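Local coordinates for protein putative oxygenase (Streptomyces viridochromogenes Tue57, PDB 4XAA) that probably acts as an iron- and 2-oxoglutarate-dependent oxygenase of the phytanoyl-CoA dioxygenase family in orthosomycin biosynthesis, at residues Val122-Asp127 / Glu154-Ser159; Val131-Val136 / Asp191-His196; Ala146-Gly151 / Val177-Val182. All blocks are in the same frame, centred on the assembly; numbering follows the deposited sequence.

In the fold
The three interactions illustrate how a double-stranded beta helix places a metal site in its fold and joins the loops and strands around it. Interactions 1 and 2 touch each other and share the nickel ion: His125 and Asp127 come from the first, His196 from the second. Interaction 1 rests on the edge of a tryptophan ring against strand 153-155 and on an arginine among carbonyl groups, whereas interaction 2 is a buried carboxylate and valine cluster with a looser proline rim. Interaction 3, about 20 Å from interaction 2 between centres, is backbone pairing at a partly exposed margin. It shares with interaction 1 the sheet in which strands 153-155 and 178-179 are neighbours.

Interaction 1: Val122-Asp127 / Glu154-Ser159; sequences VPWHRD and EAVPGS. With NI (nickel (II) ion), chain B.
Trp124 brings the CZ3/CH2 edge of its indole up to Glu154 and Ala155. Its CH2 lies 3.6 Å from Glu154 CB, and its CZ3 meets Ala155 CA at 3.9 Å, near the ring plane. Val156 CG2 approaches Trp124 CZ3 obliquely at 4.2 Å. With CG anti to the carbonyl carbon (chi1 -66°), the indole extends to strand 153-155, and the Glu154 carboxylate stands nearly perpendicular to it.

The second point of approach is the Arg126 guanidinium beside Ser159. It is gripped by carbonyls beyond the contact: Arg193 O takes NE, Pro163 O takes NH1 and Leu162 O takes NH2. Ser159 closes a type II turn begun at Val156, whose O accepts from Ser159 N and also from Ser159 OG, the latter at an implausibly short modelled 2.5 Å whose exact length is doubtful.

The strand carrying Trp124 and the loop after it also serve the metal. His125 NE2 binds nickel at 2.2 Å and Asp127 OD1 at 2.3 Å, two arms of the facial triad of two histidines and one carboxylate that His196 completes. Pro123 O takes His125 ND1 at 2.9 Å in a nearly straight bond (177°) within the ring plane, which fixes the imidazole's rotation.

Strand 196-198 runs between strands 122-125 and 153-155 in an antiparallel sheet, and Val168 and Val171 of helix 168-174 pack against Trp124, Arg126, Val156 and Ser159.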
# COMPACT_ATOMS: atom_id res chain seq x y z
N VAL A 122 -9.95 3.68 5.37
CA VAL A 122 -9.11 4.80 4.95
C VAL A 122 -9.90 5.61 3.93
O VAL A 122 -10.15 5.13 2.84
CB VAL A 122 -7.80 4.32 4.31
CG1 VAL A 122 -6.93 5.52 3.91
CG2 VAL A 122 -7.05 3.41 5.27
N PRO A 123 -10.28 6.85 4.29
CA PRO A 123 -11.07 7.73 3.40
C PRO A 123 -10.48 7.81 2.00
O PRO A 123 -9.27 7.72 1.83
CB PRO A 123 -10.98 9.10 4.08
CG PRO A 123 -10.53 8.85 5.48
CD PRO A 123 -9.78 7.56 5.48
N TRP A 124 -11.34 7.96 1.00
CA TRP A 124 -10.88 8.11 -0.37
C TRP A 124 -9.95 9.30 -0.49
O TRP A 124 -10.13 10.31 0.18
CB TRP A 124 -12.06 8.27 -1.32
CG TRP A 124 -12.87 7.04 -1.37
CD1 TRP A 124 -13.96 6.73 -0.60
CD2 TRP A 124 -12.67 5.92 -2.24
NE1 TRP A 124 -14.44 5.49 -0.94
CE2 TRP A 124 -13.66 4.97 -1.94
CE3 TRP A 124 -11.74 5.63 -3.24
CZ2 TRP A 124 -13.76 3.76 -2.61
CZ3 TRP A 124 -11.84 4.43 -3.90
CH2 TRP A 124 -12.83 3.50 -3.59
N HIS A 125 -8.94 9.18 -1.34
CA HIS A 125 -7.96 10.24 -1.53
C HIS A 125 -7.11 9.96 -2.75
O HIS A 125 -7.19 8.89 -3.35
CB HIS A 125 -7.07 10.38 -0.30
CG HIS A 125 -6.19 9.19 -0.05
ND1 HIS A 125 -6.61 8.10 0.69
CD2 HIS A 125 -4.92 8.93 -0.42
CE1 HIS A 125 -5.63 7.22 0.77
NE2 HIS A 125 -4.59 7.70 0.11
N ARG A 126 -6.31 10.96 -3.12
CA ARG A 126 -5.25 10.82 -4.09
C ARG A 126 -4.00 11.01 -3.28
O ARG A 126 -3.97 11.91 -2.44
CB ARG A 126 -5.36 11.84 -5.22
CG ARG A 126 -6.75 11.88 -5.87
CD ARG A 126 -6.87 12.95 -6.94
NE ARG A 126 -6.46 12.44 -8.23
CZ ARG A 126 -6.40 13.17 -9.34
NH1 ARG A 126 -6.73 14.45 -9.29
NH2 ARG A 126 -6.02 12.61 -10.49
N ASP A 127 -3.00 10.16 -3.48
CA ASP A 127 -1.75 10.28 -2.74
C ASP A 127 -1.01 11.58 -3.08
O ASP A 127 -0.63 12.33 -2.18
CB ASP A 127 -0.87 9.06 -3.01
CG ASP A 127 -1.37 7.82 -2.33
OD1 ASP A 127 -2.07 7.95 -1.31
OD2 ASP A 127 -1.07 6.71 -2.81
N GLU A 154 -9.33 -0.33 -2.50
CA GLU A 154 -10.36 -0.10 -3.50
C GLU A 154 -9.94 1.08 -4.34
O GLU A 154 -9.21 1.94 -3.87
CB GLU A 154 -11.71 0.12 -2.84
CG GLU A 154 -12.09 -1.03 -1.92
CD GLU A 154 -13.49 -0.92 -1.37
OE1 GLU A 154 -14.33 -0.23 -1.99
OE2 GLU A 154 -13.76 -1.52 -0.30
N ALA A 155 -10.36 1.13 -5.58
CA ALA A 155 -9.90 2.21 -6.43
C ALA A 155 -10.94 2.57 -7.47
O ALA A 155 -11.85 1.79 -7.75
CB ALA A 155 -8.57 1.83 -7.10
N VAL A 156 -10.80 3.75 -8.05
CA VAL A 156 -11.61 4.13 -9.20
C VAL A 156 -10.72 4.10 -10.42
O VAL A 156 -9.83 4.94 -10.55
CB VAL A 156 -12.25 5.53 -9.05
CG1 VAL A 156 -13.19 5.80 -10.22
CG2 VAL A 156 -12.97 5.67 -7.71
N PRO A 157 -10.95 3.13 -11.33
CA PRO A 157 -10.12 2.93 -12.53
C PRO A 157 -10.06 4.17 -13.40
O PRO A 157 -11.09 4.76 -13.65
CB PRO A 157 -10.85 1.81 -13.28
CG PRO A 157 -11.67 1.13 -12.26
CD PRO A 157 -12.08 2.19 -11.29
N GLY A 158 -8.87 4.54 -13.85
CA GLY A 158 -8.73 5.70 -14.70
C GLY A 158 -8.61 7.03 -13.97
O GLY A 158 -8.35 8.05 -14.58
N SER A 159 -8.77 7.02 -12.65
CA SER A 159 -8.88 8.30 -11.94
C SER A 159 -7.53 9.02 -11.81
O SER A 159 -7.46 10.24 -11.78
CB SER A 159 -9.52 8.10 -10.57
OG SER A 159 -8.83 7.15 -9.78
NI NI B . -3.05 6.12 -0.33
O HOH W 1 -1.39 4.77 -0.92
O HOH W 2 -3.66 4.36 1.43
O HOH W 3 -2.00 5.95 1.78

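Interaction 2: Val131-Val136 / Asp191-His196; sequences VGPRTV and DVRLVH. With NI (nickel (II) ion), chain B.
Asp191 and Arg134 meet through a carboxylate and a backbone amide: Arg134 N donates to Asp191 OD2 on the syn lone pair, at a modelled 2.5 Å that is shorter than expected and probably imprecise. The other oxygen, OD1, accepts Arg193 N at 2.9 Å from its anti side, forming an Asx turn at the start of the type I turn from Asp191 to Leu194. A first torsion of -166° swings the carboxylate away from the aspartate's own N and across to the 131-136 loop. Water 4 lies between the segments, accepting from Thr135 N.

The tight part is a small valine cluster beside this grip. Val192 CG2 touches both Val131 CG2 at 3.8 Å and Val136 CB at 3.7 Å, while Val192 N bonds to Val136 O at 3.1 Å. Strand 207-215 adds Glu213 and Ala215 against Val136.

Packing is looser towards solvent, at Gly132 and Pro133. Pro133 is exposed, and its CG comes only within 4.1 Å of Arg193 CD, at a slant. The Arg134 side chain leaves the contact as a link to helix 8-18, where it packs on Ile12, Phe15 and Arg16, and its NH2 bonds to Phe99 O.

Arg193 links the two sides. Bent at chi3 (59°), it brings NH1 to Val131 O at 2.7 Å with the N-H...O angle at 140°, while NH2 forms a salt bridge to Asp164 and NE bonds to His160 O.

Two backbone N-H groups pointing at the buried Asp191 carboxylate are consistent with an ionised group whose acidity they would raise. The Arg193 N bond closes the Asx turn and probably helps to set the course of the chain to His196, whose NE2 binds the nickel; the Arg134 N bond ties that turn to the 131-136 loop.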
# COMPACT_ATOMS: atom_id res chain seq x y z
N VAL A 131 2.50 15.64 -9.46
CA VAL A 131 3.28 14.96 -10.49
C VAL A 131 2.35 14.44 -11.56
O VAL A 131 1.19 14.15 -11.29
CB VAL A 131 4.11 13.79 -9.91
CG1 VAL A 131 5.28 14.30 -9.09
CG2 VAL A 131 3.21 12.85 -9.09
N GLY A 132 2.87 14.31 -12.77
CA GLY A 132 2.11 13.77 -13.87
C GLY A 132 1.78 12.30 -13.65
O GLY A 132 2.33 11.67 -12.74
N PRO A 133 0.86 11.76 -14.46
CA PRO A 133 0.53 10.34 -14.33
C PRO A 133 1.73 9.49 -14.69
O PRO A 133 2.60 9.96 -15.44
CB PRO A 133 -0.62 10.14 -15.33
CG PRO A 133 -1.11 11.50 -15.65
CD PRO A 133 0.05 12.43 -15.49
N ARG A 134 1.77 8.27 -14.16
CA ARG A 134 2.85 7.33 -14.45
C ARG A 134 4.23 7.92 -14.16
O ARG A 134 5.16 7.73 -14.93
CB ARG A 134 2.79 6.87 -15.91
CG ARG A 134 3.07 5.40 -16.03
CD ARG A 134 3.42 4.99 -17.43
NE ARG A 134 3.82 3.59 -17.45
CZ ARG A 134 4.06 2.89 -18.55
NH1 ARG A 134 3.93 3.46 -19.73
NH2 ARG A 134 4.44 1.62 -18.46
N THR A 135 4.34 8.61 -13.04
CA THR A 135 5.57 9.29 -12.66
C THR A 135 6.03 8.83 -11.27
O THR A 135 7.23 8.67 -11.03
CB THR A 135 5.38 10.82 -12.68
OG1 THR A 135 5.20 11.24 -14.04
CG2 THR A 135 6.57 11.53 -12.11
N VAL A 136 5.07 8.60 -10.38
CA VAL A 136 5.36 8.16 -9.02
C VAL A 136 4.37 7.06 -8.68
O VAL A 136 3.18 7.23 -8.87
CB VAL A 136 5.26 9.35 -7.98
CG1 VAL A 136 5.86 8.97 -6.65
CG2 VAL A 136 5.96 10.58 -8.50
N ASP A 191 -0.71 4.16 -9.14
CA ASP A 191 -0.26 5.52 -9.42
C ASP A 191 -0.64 6.41 -8.23
O ASP A 191 -1.70 6.23 -7.63
CB ASP A 191 -0.89 5.99 -10.73
CG ASP A 191 -0.24 7.24 -11.27
OD1 ASP A 191 -0.17 8.23 -10.50
OD2 ASP A 191 0.20 7.23 -12.45
N VAL A 192 0.21 7.35 -7.85
CA VAL A 192 -0.10 8.18 -6.68
C VAL A 192 -1.28 9.10 -6.95
O VAL A 192 -1.85 9.65 -6.02
CB VAL A 192 1.09 9.04 -6.24
CG1 VAL A 192 2.17 8.19 -5.59
CG2 VAL A 192 1.63 9.83 -7.40
N ARG A 193 -1.64 9.28 -8.22
CA ARG A 193 -2.74 10.17 -8.59
C ARG A 193 -4.07 9.45 -8.52
O ARG A 193 -5.12 10.03 -8.76
CB ARG A 193 -2.54 10.72 -10.00
CG ARG A 193 -1.29 11.55 -10.20
CD ARG A 193 -1.20 12.07 -11.63
NE ARG A 193 -2.35 12.88 -12.00
CZ ARG A 193 -2.45 14.19 -11.76
NH1 ARG A 193 -1.47 14.83 -11.14
NH2 ARG A 193 -3.54 14.86 -12.13
N LEU A 194 -4.02 8.16 -8.20
CA LEU A 194 -5.22 7.35 -8.24
C LEU A 194 -6.15 7.65 -7.07
O LEU A 194 -5.72 7.78 -5.93
CB LEU A 194 -4.83 5.86 -8.25
CG LEU A 194 -5.97 4.85 -8.22
CD1 LEU A 194 -6.60 4.69 -9.60
CD2 LEU A 194 -5.45 3.52 -7.69
N VAL A 195 -7.45 7.76 -7.37
CA VAL A 195 -8.46 7.88 -6.32
C VAL A 195 -8.69 6.50 -5.73
O VAL A 195 -9.03 5.56 -6.43
CB VAL A 195 -9.76 8.45 -6.86
CG1 VAL A 195 -10.81 8.49 -5.76
CG2 VAL A 195 -9.52 9.82 -7.42
N HIS A 196 -8.45 6.38 -4.43
CA HIS A 196 -8.41 5.07 -3.79
C HIS A 196 -8.64 5.21 -2.29
O HIS A 196 -8.45 6.28 -1.72
CB HIS A 196 -7.08 4.37 -4.06
CG HIS A 196 -5.90 5.05 -3.44
ND1 HIS A 196 -5.30 6.17 -4.00
CD2 HIS A 196 -5.20 4.78 -2.31
CE1 HIS A 196 -4.29 6.55 -3.23
NE2 HIS A 196 -4.21 5.72 -2.20
NI NI B . -3.05 6.12 -0.33
O HOH W 4 2.11 9.50 -11.24
O HOH W 1 -1.39 4.77 -0.92
O HOH W 2 -3.66 4.36 1.43
O HOH W 3 -2.00 5.95 1.78

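Interaction 3: Ala146-Gly151 / Val177-Val182; sequences AGPHNG and VVPVPV
The flat groups of Ala146 and Val182 are their peptide units, which meet through N-H and C=O rather than through faces. Val182 N donates to Ala146 O at 2.9 Å, lying in the plane of that carbonyl. In return Ala146 N donates to Val182 O at 3.0 Å, but here the donor is tilted 27° from the carbonyl plane. Ala146 O has a further visitor: Pro181 CA approaches it at 3.2 Å in a bent CA-H...O contact. Next to these peptides the Ala146 methyl CB rests against Val182 CG2 at 3.7 Å. That branch sits between the backbone N and the carbonyl carbon of its own residue (chi1 -57°), which turns it towards Ala146.

Together the two bonds make an isolated antiparallel bridge, a hydrogen-bonded pair, between the loop that follows strand 136-142 and the chain running on from strand 178-179. The touching parts, Ala146 to Pro148 and Pro179 to Val182, run almost oppositely, 161° apart. In the double-stranded beta helix this ties a connection leaving one sheet to the chain continuing from the edge strand of the other, where Val178 pairs with Ala155.

Beyond the bridge the contact thins towards the surface. Pro148 opens a short 3-10 turn, and its CG meets Pro179 CG at 4.4 Å, a light touch between two pyrrolidine rings. Asn150 N bonds back to Gly147 O at 3.0 Å within this turn. Val180 and Val182 touch Val188 of strand 186-191, and Ala146 touches Arg207 of strand 207-215.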
# COMPACT_ATOMS: atom_id res chain seq x y z
N ALA A 146 -5.98 -10.56 1.27
CA ALA A 146 -6.93 -9.49 1.50
C ALA A 146 -7.98 -9.43 0.40
O ALA A 146 -7.68 -9.59 -0.78
CB ALA A 146 -6.20 -8.16 1.61
N GLY A 147 -9.23 -9.18 0.80
CA GLY A 147 -10.33 -9.08 -0.13
C GLY A 147 -11.32 -8.03 0.34
O GLY A 147 -11.04 -7.34 1.31
N PRO A 148 -12.47 -7.92 -0.33
CA PRO A 148 -13.46 -6.86 -0.10
C PRO A 148 -13.82 -6.62 1.37
O PRO A 148 -13.61 -5.50 1.86
CB PRO A 148 -14.69 -7.37 -0.87
CG PRO A 148 -14.13 -8.23 -1.94
CD PRO A 148 -12.95 -8.91 -1.32
N HIS A 149 -14.32 -7.63 2.07
CA HIS A 149 -14.78 -7.42 3.44
C HIS A 149 -13.66 -7.64 4.46
O HIS A 149 -13.92 -7.90 5.64
N ASN A 150 -12.43 -7.51 3.99
CA ASN A 150 -11.23 -7.68 4.80
C ASN A 150 -10.53 -6.33 4.99
O ASN A 150 -9.69 -6.16 5.88
CB ASN A 150 -10.28 -8.70 4.14
CG ASN A 150 -9.21 -9.23 5.09
OD1 ASN A 150 -8.06 -8.78 5.07
ND2 ASN A 150 -9.59 -10.19 5.92
N GLY A 151 -10.89 -5.38 4.13
CA GLY A 151 -10.30 -4.06 4.14
C GLY A 151 -9.26 -3.81 3.04
O GLY A 151 -8.44 -2.90 3.15
N VAL A 177 -16.04 1.66 -8.70
CA VAL A 177 -15.15 1.37 -7.60
C VAL A 177 -14.89 -0.11 -7.63
O VAL A 177 -15.83 -0.89 -7.57
CB VAL A 177 -15.76 1.75 -6.26
CG1 VAL A 177 -14.90 1.22 -5.11
CG2 VAL A 177 -15.97 3.27 -6.18
N VAL A 178 -13.62 -0.48 -7.74
CA VAL A 178 -13.24 -1.88 -7.88
C VAL A 178 -12.23 -2.28 -6.81
O VAL A 178 -11.20 -1.64 -6.65
CB VAL A 178 -12.67 -2.15 -9.29
CG1 VAL A 178 -13.76 -2.02 -10.34
CG2 VAL A 178 -11.56 -1.19 -9.60
N PRO A 179 -12.53 -3.34 -6.06
CA PRO A 179 -11.61 -3.80 -5.02
C PRO A 179 -10.36 -4.43 -5.63
O PRO A 179 -10.33 -4.68 -6.83
CB PRO A 179 -12.45 -4.83 -4.24
CG PRO A 179 -13.45 -5.32 -5.22
CD PRO A 179 -13.75 -4.17 -6.14
N VAL A 180 -9.34 -4.66 -4.82
CA VAL A 180 -8.15 -5.34 -5.32
C VAL A 180 -7.82 -6.48 -4.37
O VAL A 180 -7.08 -6.29 -3.41
CB VAL A 180 -6.94 -4.39 -5.46
CG1 VAL A 180 -5.74 -5.15 -5.99
CG2 VAL A 180 -7.27 -3.25 -6.40
N PRO A 181 -8.40 -7.66 -4.63
CA PRO A 181 -8.05 -8.89 -3.92
C PRO A 181 -6.58 -9.25 -4.14
O PRO A 181 -6.06 -9.08 -5.25
CB PRO A 181 -8.97 -9.95 -4.57
CG PRO A 181 -10.07 -9.17 -5.19
CD PRO A 181 -9.47 -7.87 -5.62
N VAL A 182 -5.93 -9.72 -3.09
CA VAL A 182 -4.52 -10.11 -3.17
C VAL A 182 -4.26 -11.37 -2.35
O VAL A 182 -4.94 -11.63 -1.36
CB VAL A 182 -3.58 -8.98 -2.67
CG1 VAL A 182 -3.81 -7.68 -3.46
CG2 VAL A 182 -3.77 -8.74 -1.18